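Local coordinates for SnoaL-like domain-containing protein (PDB 5TGN) that is of unknown function but has a SnoaL-like domain of the NTF2 clan, a fold whose members often bind small molecules in a pocket, at residues Val17-Asp21 with Ala56-Thr61; His72-Gly78 with Ile90-Val96. All blocks are in the same frame, centred on the assembly; numbering follows the deposited sequence.

Contact 1. Residues Val17-Asp21 with Ala56-Thr61; sequences VNGRD and APPATT
Asn18 OD1 accepts the backbone N-H of Thr61, with OD1 2.6 Å from Thr61 N. The donor lies in the carbonyl plane, on a lone pair, and the N-H...O angle is 160°. The other branch of the same amide completes the grip: Asn18 ND2 donates to Thr61 O at 3.0 Å. Thr61 O lies close to the amide plane. Both bonds use the one polar edge of the amide, hold it nearly coplanar with the N and O of Thr61, and fix which end is oxygen. Asn18 CG lies beside its backbone N (chi1 -80°), which carries the amide across to the strand. With an alanine at Asn18, Thr61 N and O would probably lose these partners, and the start of the strand its tie to the helix. A water donates to both Asn18 O and Ala59 O and bridges the backbones. Farther along, the Arg20 guanidinium reaches toward Pro58, but it is poorly ordered and its placement is doubtful. Pro58 packs on His108 of the second subunit. Arg20 has positive phi and is the C' residue of a Schellman motif ending helix 6-18. The contact joins that helix end to the loop entering strand 60-69, beside strand 73-81.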
loop_
_atom_site.group_PDB
_atom_site.type_symbol
_atom_site.label_atom_id
_atom_site.label_comp_id
_atom_site.label_asym_id
_atom_site.label_seq_id
_atom_site.Cartn_x
_atom_site.Cartn_y
_atom_site.Cartn_z
ATOM N N VAL A 17 -2.288 9.406 -16.078
ATOM C CA VAL A 17 -2.568 8.163 -15.369
ATOM C C VAL A 17 -3.891 7.547 -15.832
ATOM O O VAL A 17 -3.975 6.327 -16.039
ATOM C CB VAL A 17 -2.529 8.411 -13.851
ATOM C CG1 VAL A 17 -3.145 7.240 -13.101
ATOM C CG2 VAL A 17 -1.092 8.619 -13.422
ATOM N N ASN A 18 -4.932 8.373 -16.056
ATOM C CA ASN A 18 -6.163 7.842 -16.665
ATOM C C ASN A 18 -5.903 7.214 -18.025
ATOM O O ASN A 18 -6.631 6.305 -18.441
ATOM C CB ASN A 18 -7.215 8.943 -16.816
ATOM C CG ASN A 18 -7.937 9.218 -15.525
ATOM O OD1 ASN A 18 -8.294 8.284 -14.817
ATOM N ND2 ASN A 18 -8.144 10.486 -15.199
ATOM N N GLY A 19 -4.901 7.704 -18.749
ATOM C CA GLY A 19 -4.556 7.137 -20.032
ATOM C C GLY A 19 -3.572 5.991 -19.964
ATOM O O GLY A 19 -3.091 5.554 -21.012
ATOM N N ARG A 20 -3.254 5.505 -18.764
ATOM C CA ARG A 20 -2.275 4.442 -18.522
ATOM C C ARG A 20 -0.873 4.818 -19.007
ATOM O O ARG A 20 -0.017 3.946 -19.191
ATOM C CB ARG A 20 -2.722 3.121 -19.161
ATOM C CG ARG A 20 -4.110 2.661 -18.735
ATOM C CD ARG A 20 -4.136 1.173 -18.412
ATOM N NE ARG A 20 -3.254 0.874 -17.291
ATOM C CZ ARG A 20 -3.185 -0.298 -16.672
ATOM N NH1 ARG A 20 -3.953 -1.313 -17.059
ATOM N NH2 ARG A 20 -2.341 -0.450 -15.663
ATOM N N ASP A 21 -0.615 6.112 -19.185
ATOM C CA ASP A 21 0.529 6.581 -19.959
ATOM C C ASP A 21 1.677 6.831 -18.991
ATOM O O ASP A 21 1.906 7.949 -18.540
ATOM C CB ASP A 21 0.132 7.814 -20.751
ATOM C CG ASP A 21 1.270 8.386 -21.563
ATOM O OD1 ASP A 21 2.363 7.773 -21.632
ATOM O OD2 ASP A 21 1.068 9.471 -22.127
ATOM N N ALA A 56 -0.468 -0.189 -12.005
ATOM C CA ALA A 56 -1.843 0.088 -11.574
ATOM C C ALA A 56 -2.855 -0.785 -12.317
ATOM O O ALA A 56 -2.675 -1.092 -13.497
ATOM C CB ALA A 56 -2.187 1.562 -11.824
ATOM N N PRO A 57 -3.942 -1.176 -11.661
ATOM C CA PRO A 57 -5.039 -1.840 -12.380
ATOM C C PRO A 57 -5.747 -0.852 -13.285
ATOM O O PRO A 57 -5.661 0.360 -13.048
ATOM C CB PRO A 57 -5.965 -2.304 -11.248
ATOM C CG PRO A 57 -5.723 -1.315 -10.151
ATOM C CD PRO A 57 -4.253 -1.001 -10.223
ATOM N N PRO A 58 -6.431 -1.323 -14.346
ATOM C CA PRO A 58 -7.394 -0.455 -15.037
ATOM C C PRO A 58 -8.261 0.285 -14.033
ATOM O O PRO A 58 -8.883 -0.326 -13.154
ATOM C CB PRO A 58 -8.211 -1.439 -15.883
ATOM C CG PRO A 58 -7.250 -2.542 -16.155
ATOM C CD PRO A 58 -6.387 -2.673 -14.935
ATOM N N ALA A 59 -8.257 1.609 -14.126
ATOM C CA ALA A 59 -8.948 2.454 -13.165
ATOM C C ALA A 59 -9.200 3.794 -13.826
ATOM O O ALA A 59 -8.505 4.172 -14.768
ATOM C CB ALA A 59 -8.121 2.620 -11.881
ATOM N N THR A 60 -10.212 4.510 -13.347
ATOM C CA THR A 60 -10.398 5.893 -13.754
ATOM C C THR A 60 -10.379 6.782 -12.520
ATOM O O THR A 60 -10.925 6.423 -11.471
ATOM C CB THR A 60 -11.712 6.114 -14.530
ATOM O OG1 THR A 60 -12.826 5.877 -13.660
ATOM C CG2 THR A 60 -11.794 5.187 -15.718
ATOM N N THR A 61 -9.742 7.937 -12.657
ATOM C CA THR A 61 -9.557 8.897 -11.581
ATOM C C THR A 61 -10.381 10.131 -11.905
ATOM O O THR A 61 -10.062 10.847 -12.857
ATOM C CB THR A 61 -8.085 9.270 -11.446
ATOM O OG1 THR A 61 -7.304 8.095 -11.209
ATOM C CG2 THR A 61 -7.908 10.265 -10.328
HETATM O O HOH W 1 -9.256 5.659 -17.454
#

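Contact 2. Residues His72-Gly78 with Ile90-Val96; sequences HRVVLHG and IEWIFDV
Glu91 and His77 form a non-hydrogen-bonded pair of this antiparallel hairpin, and their side chains run side by side. Glu91 CB lies 3.6 Å from His77 CD2. CG is anti to the backbone N (chi1 167°), and the extended chain continues along the imidazole. Glu91 CG meets both His77 NE2 and Val75 CG1, the latter at 3.8 Å. At the tip, Glu91 OE2 accepts a hydrogen bond from His77 NE2 at 2.8 Å. The donor comes from the anti side, 22° out of the carboxylate plane. Ring and carboxylate planes stand 47° apart. The other oxygen, OE1, takes a hydrogen bond from Asn107 and a salt bridge from Arg103 of the fourth subunit.

On the same face, Ile93 CG2 lies 3.8 Å from Arg73 NE. A water joins Arg73 NE to Asp95 OD1, which do not form a direct salt bridge.

The opposite face is apolar. Leu76 CD1 touches Phe94 CE2 at 3.9 Å. Trp92 brings CZ3 to 3.5 Å from Gly78 N, with Gly78 CA at the ring edge, where a CB on residue 78 would collide. Ile90 CG2 lies over one face of the indole. Helix 6-18 covers this side through Ala10 and Ile14.

Backbone bonds pair Val74 with Phe94, Leu76 with Trp92 and Gly78 with Ile90. Phe94 N lies 2.7 Å from Val74 O.

The chemistry thus splits by face. One side is a hydrophobic layer under the helix, with a glycerol near Trp92 that may mark a pocket. The other is mixed: charged and polar groups stand beside Val75 and Ile93. It meets the fourth subunit, where the buried Glu91 has both carboxylate oxygens engaged, by His77, Asn107 and Arg103 of the fourth subunit.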
loop_
_atom_site.group_PDB
_atom_site.type_symbol
_atom_site.label_atom_id
_atom_site.label_comp_id
_atom_site.label_asym_id
_atom_site.label_seq_id
_atom_site.Cartn_x
_atom_site.Cartn_y
_atom_site.Cartn_z
ATOM N N HIS A 72 4.057 26.324 -6.083
ATOM C CA HIS A 72 4.980 25.234 -5.816
ATOM C C HIS A 72 4.358 24.028 -5.123
ATOM O O HIS A 72 5.052 23.026 -4.942
ATOM C CB HIS A 72 6.161 25.751 -4.989
ATOM C CG HIS A 72 6.799 26.976 -5.586
ATOM N ND1 HIS A 72 6.547 28.251 -5.121
ATOM C CD2 HIS A 72 7.629 27.121 -6.647
ATOM C CE1 HIS A 72 7.222 29.125 -5.850
ATOM N NE2 HIS A 72 7.883 28.464 -6.784
ATOM N N ARG A 73 3.079 24.065 -4.762
ATOM C CA ARG A 73 2.490 22.895 -4.124
ATOM C C ARG A 73 1.041 22.776 -4.549
ATOM O O ARG A 73 0.328 23.778 -4.614
ATOM C CB ARG A 73 2.608 22.973 -2.600
ATOM C CG ARG A 73 2.105 21.743 -1.848
ATOM C CD ARG A 73 2.500 21.846 -0.365
ATOM N NE ARG A 73 1.956 20.755 0.445
ATOM C CZ ARG A 73 0.786 20.805 1.089
ATOM N NH1 ARG A 73 0.026 21.901 1.023
ATOM N NH2 ARG A 73 0.369 19.757 1.797
ATOM N N VAL A 74 0.606 21.552 -4.856
ATOM C CA VAL A 74 -0.793 21.302 -5.200
ATOM C C VAL A 74 -1.271 20.078 -4.421
ATOM O O VAL A 74 -0.575 19.053 -4.377
ATOM C CB VAL A 74 -0.965 21.078 -6.717
ATOM C CG1 VAL A 74 -2.400 20.713 -7.046
ATOM C CG2 VAL A 74 -0.544 22.332 -7.508
ATOM N N VAL A 75 -2.462 20.171 -3.835
ATOM C CA VAL A 75 -3.153 19.020 -3.270
ATOM C C VAL A 75 -4.435 18.788 -4.058
ATOM O O VAL A 75 -5.303 19.673 -4.114
ATOM C CB VAL A 75 -3.455 19.216 -1.782
ATOM C CG1 VAL A 75 -4.151 17.972 -1.198
ATOM C CG2 VAL A 75 -2.172 19.555 -1.018
ATOM N N LEU A 76 -4.567 17.593 -4.642
ATOM C CA LEU A 76 -5.827 17.151 -5.241
ATOM C C LEU A 76 -6.424 16.028 -4.403
ATOM O O LEU A 76 -5.695 15.173 -3.897
ATOM C CB LEU A 76 -5.642 16.632 -6.669
ATOM C CG LEU A 76 -4.866 17.495 -7.662
ATOM C CD1 LEU A 76 -4.741 16.734 -8.978
ATOM C CD2 LEU A 76 -5.552 18.870 -7.843
ATOM N N HIS A 77 -7.746 16.038 -4.254
ATOM C CA HIS A 77 -8.491 14.901 -3.737
ATOM C C HIS A 77 -9.326 14.332 -4.871
ATOM O O HIS A 77 -9.813 15.078 -5.727
ATOM C CB HIS A 77 -9.381 15.295 -2.561
ATOM C CG HIS A 77 -8.617 15.579 -1.302
ATOM N ND1 HIS A 77 -9.228 15.759 -0.083
ATOM C CD2 HIS A 77 -7.283 15.695 -1.076
ATOM C CE1 HIS A 77 -8.306 15.982 0.841
ATOM N NE2 HIS A 77 -7.117 15.948 0.263
ATOM N N GLY A 78 -9.459 13.010 -4.906
ATOM C CA GLY A 78 -10.191 12.420 -6.012
ATOM C C GLY A 78 -10.716 11.050 -5.649
ATOM O O GLY A 78 -10.454 10.523 -4.566
ATOM N N ILE A 90 -8.647 9.348 -2.698
ATOM C CA ILE A 90 -7.198 9.482 -2.805
ATOM C C ILE A 90 -6.816 10.954 -2.715
ATOM O O ILE A 90 -7.532 11.823 -3.225
ATOM C CB ILE A 90 -6.654 8.859 -4.115
ATOM C CG1 ILE A 90 -7.008 7.368 -4.217
ATOM C CG2 ILE A 90 -5.138 8.974 -4.187
ATOM C CD1 ILE A 90 -6.426 6.492 -3.108
ATOM N N GLU A 91 -5.697 11.229 -2.059
ATOM C CA GLU A 91 -5.123 12.563 -2.002
ATOM C C GLU A 91 -3.765 12.518 -2.689
ATOM O O GLU A 91 -2.947 11.644 -2.382
ATOM C CB GLU A 91 -4.996 13.029 -0.543
ATOM C CG GLU A 91 -4.119 14.273 -0.304
ATOM C CD GLU A 91 -3.997 14.598 1.178
ATOM O OE1 GLU A 91 -3.183 13.954 1.885
ATOM O OE2 GLU A 91 -4.760 15.446 1.654
ATOM N N TRP A 92 -3.539 13.434 -3.638
ATOM C CA TRP A 92 -2.262 13.577 -4.342
ATOM C C TRP A 92 -1.628 14.894 -3.908
ATOM O O TRP A 92 -2.231 15.958 -4.081
ATOM C CB TRP A 92 -2.461 13.576 -5.864
ATOM C CG TRP A 92 -2.924 12.268 -6.465
ATOM C CD1 TRP A 92 -2.134 11.261 -6.982
ATOM C CD2 TRP A 92 -4.284 11.851 -6.664
ATOM N NE1 TRP A 92 -2.927 10.239 -7.462
ATOM C CE2 TRP A 92 -4.248 10.576 -7.275
ATOM C CE3 TRP A 92 -5.527 12.432 -6.381
ATOM C CZ2 TRP A 92 -5.418 9.870 -7.613
ATOM C CZ3 TRP A 92 -6.682 11.733 -6.710
ATOM C CH2 TRP A 92 -6.616 10.457 -7.314
ATOM N N ILE A 93 -0.426 14.841 -3.349
ATOM C CA ILE A 93 0.275 16.060 -2.919
ATOM C C ILE A 93 1.469 16.234 -3.840
ATOM O O ILE A 93 2.386 15.415 -3.803
ATOM C CB ILE A 93 0.732 15.989 -1.454
ATOM C CG1 ILE A 93 -0.462 15.686 -0.527
ATOM C CG2 ILE A 93 1.469 17.302 -1.037
ATOM C CD1 ILE A 93 -0.034 15.404 0.939
ATOM N N PHE A 94 1.472 17.297 -4.658
ATOM C CA PHE A 94 2.539 17.563 -5.626
ATOM C C PHE A 94 3.432 18.683 -5.095
ATOM O O PHE A 94 2.938 19.785 -4.816
ATOM C CB PHE A 94 1.977 18.011 -6.978
ATOM C CG PHE A 94 1.125 17.013 -7.670
ATOM C CD1 PHE A 94 1.659 16.200 -8.676
ATOM C CD2 PHE A 94 -0.232 16.914 -7.379
ATOM C CE1 PHE A 94 0.849 15.276 -9.359
ATOM C CE2 PHE A 94 -1.043 15.972 -8.034
ATOM C CZ PHE A 94 -0.516 15.159 -9.011
ATOM N N ASP A 95 4.737 18.416 -4.969
ATOM C CA ASP A 95 5.741 19.466 -4.754
ATOM C C ASP A 95 6.427 19.754 -6.086
ATOM O O ASP A 95 6.976 18.838 -6.712
ATOM C CB ASP A 95 6.778 19.051 -3.698
ATOM C CG ASP A 95 6.137 18.709 -2.350
ATOM O OD1 ASP A 95 5.464 19.595 -1.773
ATOM O OD2 ASP A 95 6.277 17.552 -1.873
ATOM N N VAL A 96 6.415 21.022 -6.505
ATOM C CA VAL A 96 6.835 21.427 -7.843
ATOM C C VAL A 96 7.975 22.425 -7.719
ATOM O O VAL A 96 7.957 23.297 -6.843
ATOM C CB VAL A 96 5.654 22.031 -8.637
ATOM C CG1 VAL A 96 6.123 22.706 -9.949
ATOM C CG2 VAL A 96 4.577 20.966 -8.855
HETATM O O HOH W 2 6.337 22.135 -2.225
HETATM O O HOH W 3 4.151 18.853 0.555
#

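Overall arrangement
Contact 1 lies at the surface and contact 2 is largely buried, with their centres about 17 Å apart on opposite sides of the chain's centre. Both reach the same mixed sheet, in which strands 60-69 and 73-81 are neighbours. Helix 6-18 takes part in both: its C-terminal end is tied down in contact 1, and its side packs on the apolar face of contact 2. They meet directly where Thr61 CG2 lies 3.3 Å from Trp92 CH2. Contact 1 relies on one side-chain amide and a water between a helix end and the start of a strand. Contact 2 relies on regular strand pairing, apolar packing, a histidine-carboxylate bond and a water bridge. Different neighbouring subunits pack against each contact.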